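Local coordinates for endo-1,3-beta-glucanase, family GH16 (Zobellia galactanivorans, PDB 5FUI), which probably hydrolyses laminarin and binds it through this C-terminal family 6 carbohydrate-binding module, at residues A[68-79]-A[112-123]; A[82-90]-A[100-108]. All blocks are in the same frame, centred on the assembly; numbering follows the deposited sequence. Where two conformers were deposited one is given.

Contact 1: A[68-79]-A[112-123]. With APY (2-aminomethyl-pyridine), chain C.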
# COMPACT_ATOMS: atom_id res chain seq x y z
N VAL A 68 -13.97 2.26 9.57
CA VAL A 68 -13.97 3.52 10.27
C VAL A 68 -13.57 4.61 9.27
O VAL A 68 -13.24 4.36 8.12
CB VAL A 68 -13.08 3.52 11.54
CG1 VAL A 68 -13.62 2.48 12.51
CG2 VAL A 68 -11.61 3.34 11.17
N ASP A 69 -13.60 5.86 9.75
CA ASP A 69 -13.14 7.00 8.96
C ASP A 69 -11.68 7.31 9.28
O ASP A 69 -11.20 7.11 10.43
CB ASP A 69 -13.96 8.23 9.34
CG ASP A 69 -15.43 8.05 9.07
OD1 ASP A 69 -15.79 7.48 8.04
OD2 ASP A 69 -16.23 8.53 9.89
N GLY A 70 -11.01 7.90 8.31
CA GLY A 70 -9.71 8.54 8.56
C GLY A 70 -8.43 7.75 8.38
O GLY A 70 -7.32 8.29 8.61
N GLY A 71 -8.52 6.48 8.00
CA GLY A 71 -7.27 5.73 7.69
C GLY A 71 -6.48 6.48 6.63
O GLY A 71 -7.07 7.01 5.66
N ARG A 72 -5.17 6.52 6.74
CA ARG A 72 -4.39 7.36 5.81
C ARG A 72 -3.00 6.81 5.82
O ARG A 72 -2.47 6.45 6.88
CB ARG A 72 -4.38 8.84 6.30
CG ARG A 72 -3.81 9.74 5.23
CD ARG A 72 -3.75 11.18 5.85
NE ARG A 72 -3.29 12.07 4.79
CZ ARG A 72 -4.06 12.81 4.04
NH1 ARG A 72 -5.36 12.87 4.25
NH2 ARG A 72 -3.50 13.55 3.10
N PHE A 73 -2.39 6.73 4.64
CA PHE A 73 -1.00 6.26 4.59
C PHE A 73 -0.24 6.97 3.48
O PHE A 73 -0.85 7.57 2.57
CB PHE A 73 -0.91 4.72 4.43
CG PHE A 73 -1.55 4.18 3.18
CD1 PHE A 73 -2.94 3.76 3.20
CD2 PHE A 73 -0.78 4.00 2.01
CE1 PHE A 73 -3.45 3.20 2.06
CE2 PHE A 73 -1.34 3.44 0.87
CZ PHE A 73 -2.66 3.00 0.90
N SER A 74 1.09 6.97 3.62
CA SER A 74 1.98 7.55 2.56
C SER A 74 2.73 6.42 1.89
O SER A 74 2.96 5.36 2.48
CB SER A 74 2.98 8.55 3.16
OG SER A 74 3.83 7.85 4.12
N SER A 75 3.05 6.65 0.63
CA SER A 75 3.93 5.72 -0.12
C SER A 75 5.24 6.47 -0.49
O SER A 75 5.24 7.69 -0.72
CB SER A 75 3.29 5.17 -1.38
OG SER A 75 2.83 6.26 -2.16
N ASP A 76 6.35 5.71 -0.48
CA ASP A 76 7.65 6.32 -0.75
C ASP A 76 8.62 5.33 -1.32
O ASP A 76 8.39 4.11 -1.23
CB ASP A 76 8.23 6.92 0.55
CG ASP A 76 8.75 5.89 1.48
OD1 ASP A 76 9.87 5.41 1.30
OD2 ASP A 76 8.01 5.42 2.40
N LEU A 77 9.69 5.85 -1.95
CA LEU A 77 10.79 5.01 -2.41
C LEU A 77 12.06 5.34 -1.60
O LEU A 77 12.33 6.53 -1.24
CB LEU A 77 11.07 5.34 -3.89
CG LEU A 77 9.88 5.16 -4.83
CD1 LEU A 77 10.29 5.60 -6.23
CD2 LEU A 77 9.24 3.76 -4.71
N GLU A 78 12.80 4.26 -1.29
CA GLU A 78 14.13 4.39 -0.61
C GLU A 78 14.04 5.12 0.70
O GLU A 78 14.78 6.12 0.94
CB GLU A 78 15.13 5.11 -1.57
CG GLU A 78 15.36 4.28 -2.83
CD GLU A 78 16.06 2.94 -2.44
OE1 GLU A 78 17.13 2.93 -1.77
OE2 GLU A 78 15.58 1.83 -2.71
N ALA A 79 13.12 4.67 1.55
CA ALA A 79 13.02 5.25 2.90
C ALA A 79 12.86 6.78 2.93
O ALA A 79 13.53 7.56 3.68
CB ALA A 79 14.19 4.73 3.81
N TYR A 112 13.64 -0.05 -6.56
CA TYR A 112 13.56 0.66 -5.31
C TYR A 112 12.93 -0.16 -4.21
O TYR A 112 12.10 -1.04 -4.45
CB TYR A 112 12.68 1.97 -5.48
CG TYR A 112 13.14 2.85 -6.62
CD1 TYR A 112 14.20 3.68 -6.46
CD2 TYR A 112 12.50 2.90 -7.82
CE1 TYR A 112 14.61 4.52 -7.47
CE2 TYR A 112 12.88 3.73 -8.87
CZ TYR A 112 13.94 4.53 -8.70
OH TYR A 112 14.34 5.35 -9.75
N GLN A 113 13.28 0.21 -2.98
CA GLN A 113 12.55 -0.24 -1.81
C GLN A 113 11.28 0.62 -1.73
O GLN A 113 11.38 1.85 -1.64
CB GLN A 113 13.43 -0.10 -0.55
CG GLN A 113 12.78 -0.48 0.76
CD GLN A 113 13.78 -0.43 1.93
OE1 GLN A 113 14.55 -1.38 2.12
NE2 GLN A 113 13.77 0.68 2.74
N PHE A 114 10.12 -0.04 -1.74
CA PHE A 114 8.81 0.65 -1.72
C PHE A 114 8.22 0.60 -0.32
O PHE A 114 8.15 -0.50 0.26
CB PHE A 114 7.95 -0.04 -2.76
CG PHE A 114 6.53 0.51 -2.92
CD1 PHE A 114 6.27 1.66 -3.67
CD2 PHE A 114 5.49 -0.18 -2.36
CE1 PHE A 114 4.97 2.12 -3.77
CE2 PHE A 114 4.19 0.27 -2.50
CZ PHE A 114 3.94 1.43 -3.18
N GLY A 115 7.85 1.76 0.28
CA GLY A 115 7.40 1.78 1.64
C GLY A 115 5.99 2.35 1.75
O GLY A 115 5.65 3.30 1.05
N LEU A 116 5.19 1.76 2.65
CA LEU A 116 3.86 2.30 3.02
C LEU A 116 3.88 2.62 4.50
O LEU A 116 4.31 1.77 5.28
CB LEU A 116 2.73 1.23 2.76
CG LEU A 116 2.66 0.84 1.27
CD1 LEU A 116 1.50 -0.14 1.11
CD2 LEU A 116 2.48 2.09 0.44
N TYR A 117 3.50 3.84 4.84
CA TYR A 117 3.62 4.25 6.23
C TYR A 117 2.27 4.74 6.69
O TYR A 117 1.69 5.68 6.10
CB TYR A 117 4.66 5.42 6.28
CG TYR A 117 5.40 5.54 7.59
CD1 TYR A 117 4.72 5.83 8.76
CD2 TYR A 117 6.80 5.28 7.67
CE1 TYR A 117 5.39 5.94 10.00
CE2 TYR A 117 7.48 5.39 8.85
CZ TYR A 117 6.80 5.77 10.00
OH TYR A 117 7.53 5.82 11.18
N SER A 118 1.76 4.18 7.77
CA SER A 118 0.46 4.57 8.28
C SER A 118 0.53 5.89 9.06
O SER A 118 1.17 5.98 10.13
CB SER A 118 -0.04 3.48 9.22
OG SER A 118 -1.33 3.84 9.72
N ILE A 119 -0.11 6.88 8.50
CA ILE A 119 -0.29 8.17 9.19
C ILE A 119 -1.41 8.07 10.20
O ILE A 119 -1.27 8.57 11.35
CB ILE A 119 -0.64 9.26 8.15
CG1 ILE A 119 0.60 9.43 7.22
CG2 ILE A 119 -1.04 10.59 8.85
CD1 ILE A 119 0.24 10.25 5.96
N SER A 120 -2.54 7.50 9.80
CA SER A 120 -3.67 7.28 10.71
C SER A 120 -4.09 5.79 10.49
O SER A 120 -4.31 5.34 9.32
CB SER A 120 -4.84 8.17 10.35
OG SER A 120 -5.81 7.95 11.33
N GLY A 121 -4.10 5.00 11.59
CA GLY A 121 -4.45 3.61 11.49
C GLY A 121 -5.95 3.35 11.25
O GLY A 121 -6.74 4.25 10.93
N GLY A 122 -6.26 2.04 11.40
CA GLY A 122 -7.66 1.61 11.26
C GLY A 122 -8.07 1.25 9.84
O GLY A 122 -9.22 1.35 9.52
N TRP A 123 -7.12 0.80 9.04
CA TRP A 123 -7.34 0.39 7.66
C TRP A 123 -6.61 -0.90 7.40
O TRP A 123 -5.66 -1.27 8.15
CB TRP A 123 -6.91 1.50 6.64
CG TRP A 123 -5.45 1.92 6.83
CD1 TRP A 123 -4.98 2.78 7.80
CD2 TRP A 123 -4.29 1.47 6.06
NE1 TRP A 123 -3.60 2.96 7.66
CE2 TRP A 123 -3.15 2.13 6.63
CE3 TRP A 123 -4.09 0.58 4.98
CZ2 TRP A 123 -1.86 1.92 6.15
CZ3 TRP A 123 -2.77 0.44 4.47
CH2 TRP A 123 -1.70 1.10 5.07
N APY C . 9.41 3.94 4.12
CM APY C . 8.42 3.15 4.82
C2 APY C . 9.43 2.77 5.89
C3 APY C . 9.43 3.48 7.07
C4 APY C . 10.40 3.23 8.07
C5 APY C . 11.43 2.31 7.79
C6 APY C . 11.44 1.61 6.60
N1 APY C . 10.47 1.90 5.65
O HOH W 1 -8.36 6.43 11.29
O HOH W 2 10.81 2.88 1.06
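Strands 72-77 and 112-118 are antiparallel neighbours in the five-stranded sheet, paired from R72-S120 to L77-F114, the second running on round a corner at I119 to W123. Paired backbone bonds join S74 to Y117 and D76 to G115. At R72 a classic beta bulge sets in: I119 N and S120 N both donate to R72 O, at 2.9 and 3.1 Å, from the same face of its carbonyl plane. F73 and W123 form an offset stack, the F73 ring and six-membered W123 ring 4.3 Å apart between centroids, planes at 21°. W123 CG sits between its backbone N and carbonyl carbon (chi1 56°), which swings the indole across F73, while W123 NE1 donates to S118 OG, which is also bonded to N40 O. A leucine in place of W123 would probably cost F73 its flat stacking partner and leave S118 OG without this donor. In the beta-sandwich of family 6 modules this inward side also takes L77, whose CD1 lies over one face of the Y112 ring. The other side carries D76 and Y117, which with W44 and G115 hold a 2-aminomethyl-pyridine. D76 OD2 takes a 2.7 Å bond from the ligand amine N, and the edge of the Y117 ring meets the pyridine, CD2 to C3 3.2 Å. Beyond L77, the bent chain of E78 brings OE2 back to Q113 N, an almost straight 2.8 Å bond.

Contact 2: A[82-90]-A[100-108]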
# COMPACT_ATOMS: atom_id res chain seq x y z
N THR A 82 12.25 9.56 -1.97
CA THR A 82 11.26 10.11 -2.91
C THR A 82 9.91 9.83 -2.28
O THR A 82 9.60 8.66 -2.00
CB THR A 82 11.33 9.36 -4.27
OG1 THR A 82 12.59 9.79 -4.85
CG2 THR A 82 10.20 9.82 -5.23
N VAL A 83 9.13 10.88 -2.04
CA VAL A 83 7.79 10.66 -1.53
C VAL A 83 6.83 10.62 -2.72
O VAL A 83 6.82 11.51 -3.59
CB VAL A 83 7.36 11.79 -0.54
CG1 VAL A 83 5.90 11.71 -0.11
CG2 VAL A 83 8.25 11.68 0.72
N LEU A 84 5.99 9.58 -2.77
CA LEU A 84 5.08 9.43 -3.90
C LEU A 84 3.74 10.10 -3.61
O LEU A 84 3.12 10.62 -4.50
CB LEU A 84 4.87 7.95 -4.23
CG LEU A 84 6.18 7.21 -4.61
CD1 LEU A 84 5.86 5.70 -4.67
CD2 LEU A 84 6.75 7.80 -5.94
N GLY A 85 3.35 10.16 -2.34
CA GLY A 85 2.10 10.84 -1.97
C GLY A 85 1.35 10.04 -0.93
O GLY A 85 1.89 9.12 -0.31
N GLU A 86 0.15 10.53 -0.63
CA GLU A 86 -0.63 9.99 0.44
C GLU A 86 -1.99 9.53 -0.07
O GLU A 86 -2.57 10.04 -1.04
CB GLU A 86 -0.84 10.99 1.54
CG GLU A 86 0.47 11.49 2.13
CD GLU A 86 0.37 12.56 3.20
OE1 GLU A 86 -0.72 12.80 3.72
OE2 GLU A 86 1.46 13.07 3.47
N LEU A 87 -2.55 8.51 0.60
CA LEU A 87 -3.82 7.90 0.21
C LEU A 87 -4.72 7.95 1.44
O LEU A 87 -4.29 7.60 2.55
CB LEU A 87 -3.59 6.33 -0.13
CG LEU A 87 -2.84 5.95 -1.42
CD1 LEU A 87 -3.54 6.55 -2.65
CD2 LEU A 87 -1.35 6.33 -1.31
N SER A 88 -5.96 8.36 1.25
CA SER A 88 -7.01 8.20 2.26
C SER A 88 -7.78 6.90 1.98
O SER A 88 -8.14 6.59 0.81
CB SER A 88 -8.00 9.36 2.09
OG SER A 88 -7.32 10.53 2.47
N VAL A 89 -8.11 6.15 3.03
CA VAL A 89 -8.84 4.88 2.88
C VAL A 89 -10.32 5.23 3.20
O VAL A 89 -10.66 5.69 4.31
CB VAL A 89 -8.34 3.81 3.90
CG1 VAL A 89 -9.18 2.57 3.74
CG2 VAL A 89 -6.85 3.49 3.61
N PRO A 90 -11.25 4.98 2.22
CA PRO A 90 -12.66 5.20 2.49
C PRO A 90 -13.14 4.34 3.63
O PRO A 90 -12.63 3.24 3.85
CB PRO A 90 -13.36 4.77 1.16
CG PRO A 90 -12.22 5.03 0.13
CD PRO A 90 -10.99 4.55 0.83
N THR A 100 -10.74 -0.18 -4.27
CA THR A 100 -9.42 0.17 -4.80
C THR A 100 -9.25 1.67 -4.96
O THR A 100 -10.02 2.34 -5.67
CB THR A 100 -9.24 -0.49 -6.18
OG1 THR A 100 -9.42 -1.93 -6.03
CG2 THR A 100 -7.80 -0.29 -6.69
N VAL A 101 -8.29 2.22 -4.20
CA VAL A 101 -7.94 3.64 -4.38
C VAL A 101 -6.62 3.70 -5.15
O VAL A 101 -5.90 2.69 -5.30
CB VAL A 101 -7.84 4.39 -3.00
CG1 VAL A 101 -9.25 4.39 -2.31
CG2 VAL A 101 -6.72 3.74 -2.11
N SER A 102 -6.27 4.90 -5.58
CA SER A 102 -5.05 5.01 -6.41
C SER A 102 -4.37 6.36 -6.28
O SER A 102 -4.95 7.32 -5.81
CB SER A 102 -5.33 4.70 -7.86
OG SER A 102 -6.15 5.78 -8.44
N GLN A 103 -3.14 6.40 -6.77
CA GLN A 103 -2.44 7.64 -7.02
C GLN A 103 -1.75 7.51 -8.37
O GLN A 103 -1.44 6.42 -8.79
CB GLN A 103 -1.43 7.89 -5.90
CG GLN A 103 -0.31 6.86 -5.86
CD GLN A 103 0.60 6.91 -4.63
OE1 GLN A 103 1.31 5.95 -4.41
NE2 GLN A 103 0.62 7.98 -3.89
N THR A 104 -1.57 8.65 -9.03
CA THR A 104 -0.81 8.71 -10.30
C THR A 104 0.41 9.54 -10.08
O THR A 104 0.29 10.74 -9.71
CB THR A 104 -1.69 9.27 -11.45
OG1 THR A 104 -2.83 8.44 -11.65
CG2 THR A 104 -0.95 9.30 -12.76
N VAL A 105 1.58 8.89 -10.20
CA VAL A 105 2.79 9.57 -9.79
C VAL A 105 3.93 9.31 -10.79
O VAL A 105 3.94 8.34 -11.50
CB VAL A 105 3.04 9.24 -8.29
CG1 VAL A 105 3.19 7.73 -8.04
CG2 VAL A 105 4.12 10.09 -7.66
N ASN A 106 4.91 10.19 -10.83
CA ASN A 106 6.00 10.11 -11.77
C ASN A 106 7.23 9.56 -11.11
O ASN A 106 7.62 10.04 -10.08
CB ASN A 106 6.25 11.53 -12.28
CG ASN A 106 7.19 11.58 -13.45
OD1 ASN A 106 6.76 11.78 -14.57
ND2 ASN A 106 8.49 11.47 -13.19
N VAL A 107 7.80 8.52 -11.70
CA VAL A 107 8.94 7.82 -11.13
C VAL A 107 9.98 7.68 -12.22
O VAL A 107 9.62 7.31 -13.32
CB VAL A 107 8.49 6.41 -10.64
CG1 VAL A 107 9.66 5.71 -9.99
CG2 VAL A 107 7.40 6.60 -9.59
N SER A 108 11.27 7.95 -11.92
CA SER A 108 12.30 7.63 -12.94
C SER A 108 12.67 6.14 -12.86
O SER A 108 12.64 5.47 -11.76
CB SER A 108 13.54 8.52 -12.80
OG SER A 108 14.10 8.29 -11.53
O HOH W 3 -1.37 10.23 -3.59
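Strands 82-88 and 100-107 run antiparallel at 172°, their axes 7.5 Å apart at closest approach, and no direct hydrogen bond joins them, so side chains and one water carry the contact. L84 and L87 point toward the facing strand, and V101, Q103 and V105 point back toward them. At one end L84 CD2 lies 3.9 Å from V107 CG2, the leucine set nearly perpendicular to V107, and V105 adds to this end in one of its two conformers.

Q103 stands in the middle. Its CG takes the position between backbone N and carbonyl carbon (chi1 65°), and from there the extended chain carries the amide across to L87, where NE2 touches L87 CD2 at 3.6 Å. The other methyl of L87, CD1, rests 3.5 Å from S102 O. These are edge strands of two different sheets, 82-88 of the five-stranded one and 97-107 of the four-stranded one, so the contact closes one side of the beta-sandwich characteristic of family 6 carbohydrate-binding modules. Both ends of the Q103 amide are used within this margin: OE1 accepts from Y62 OH, with S75 as a further partner, while NE2 donates to a water at 3.0 Å. That water in turn donates to E86 O, at 2.8 Å, and thus links the two strands. With bonds on its oxygen and its nitrogen, the amide is fixed in its rotation. G85 passes close to NE2, where a beta carbon would be tight.

At the far end P90 and V101 lie alongside, pointing opposite ways, P90 CD meeting V101 CG1 at 3.6 Å.

In the fold
Both segments of contact 2 fall in the chain between the two segments of contact 1, and the centres of the two contacts lie about 10 Å apart. Strands 72-77 and 82-88 are neighbours in the same sheet, with F73 O 2.8 Å from L87 N, a probable backbone hydrogen bond. Contact 1 is thus pairing within that sheet, whereas contact 2 bridges from its edge to the opposing sheet. S75 OG lies 2.7 Å from Q103 OE1, tying the inward side of contact 1 to the glutamine of contact 2. The ligand bound by D76 sits on the other side of strand 72-77, about 10 Å from the L84 side chain; a second 2-aminomethyl-pyridine touches G122.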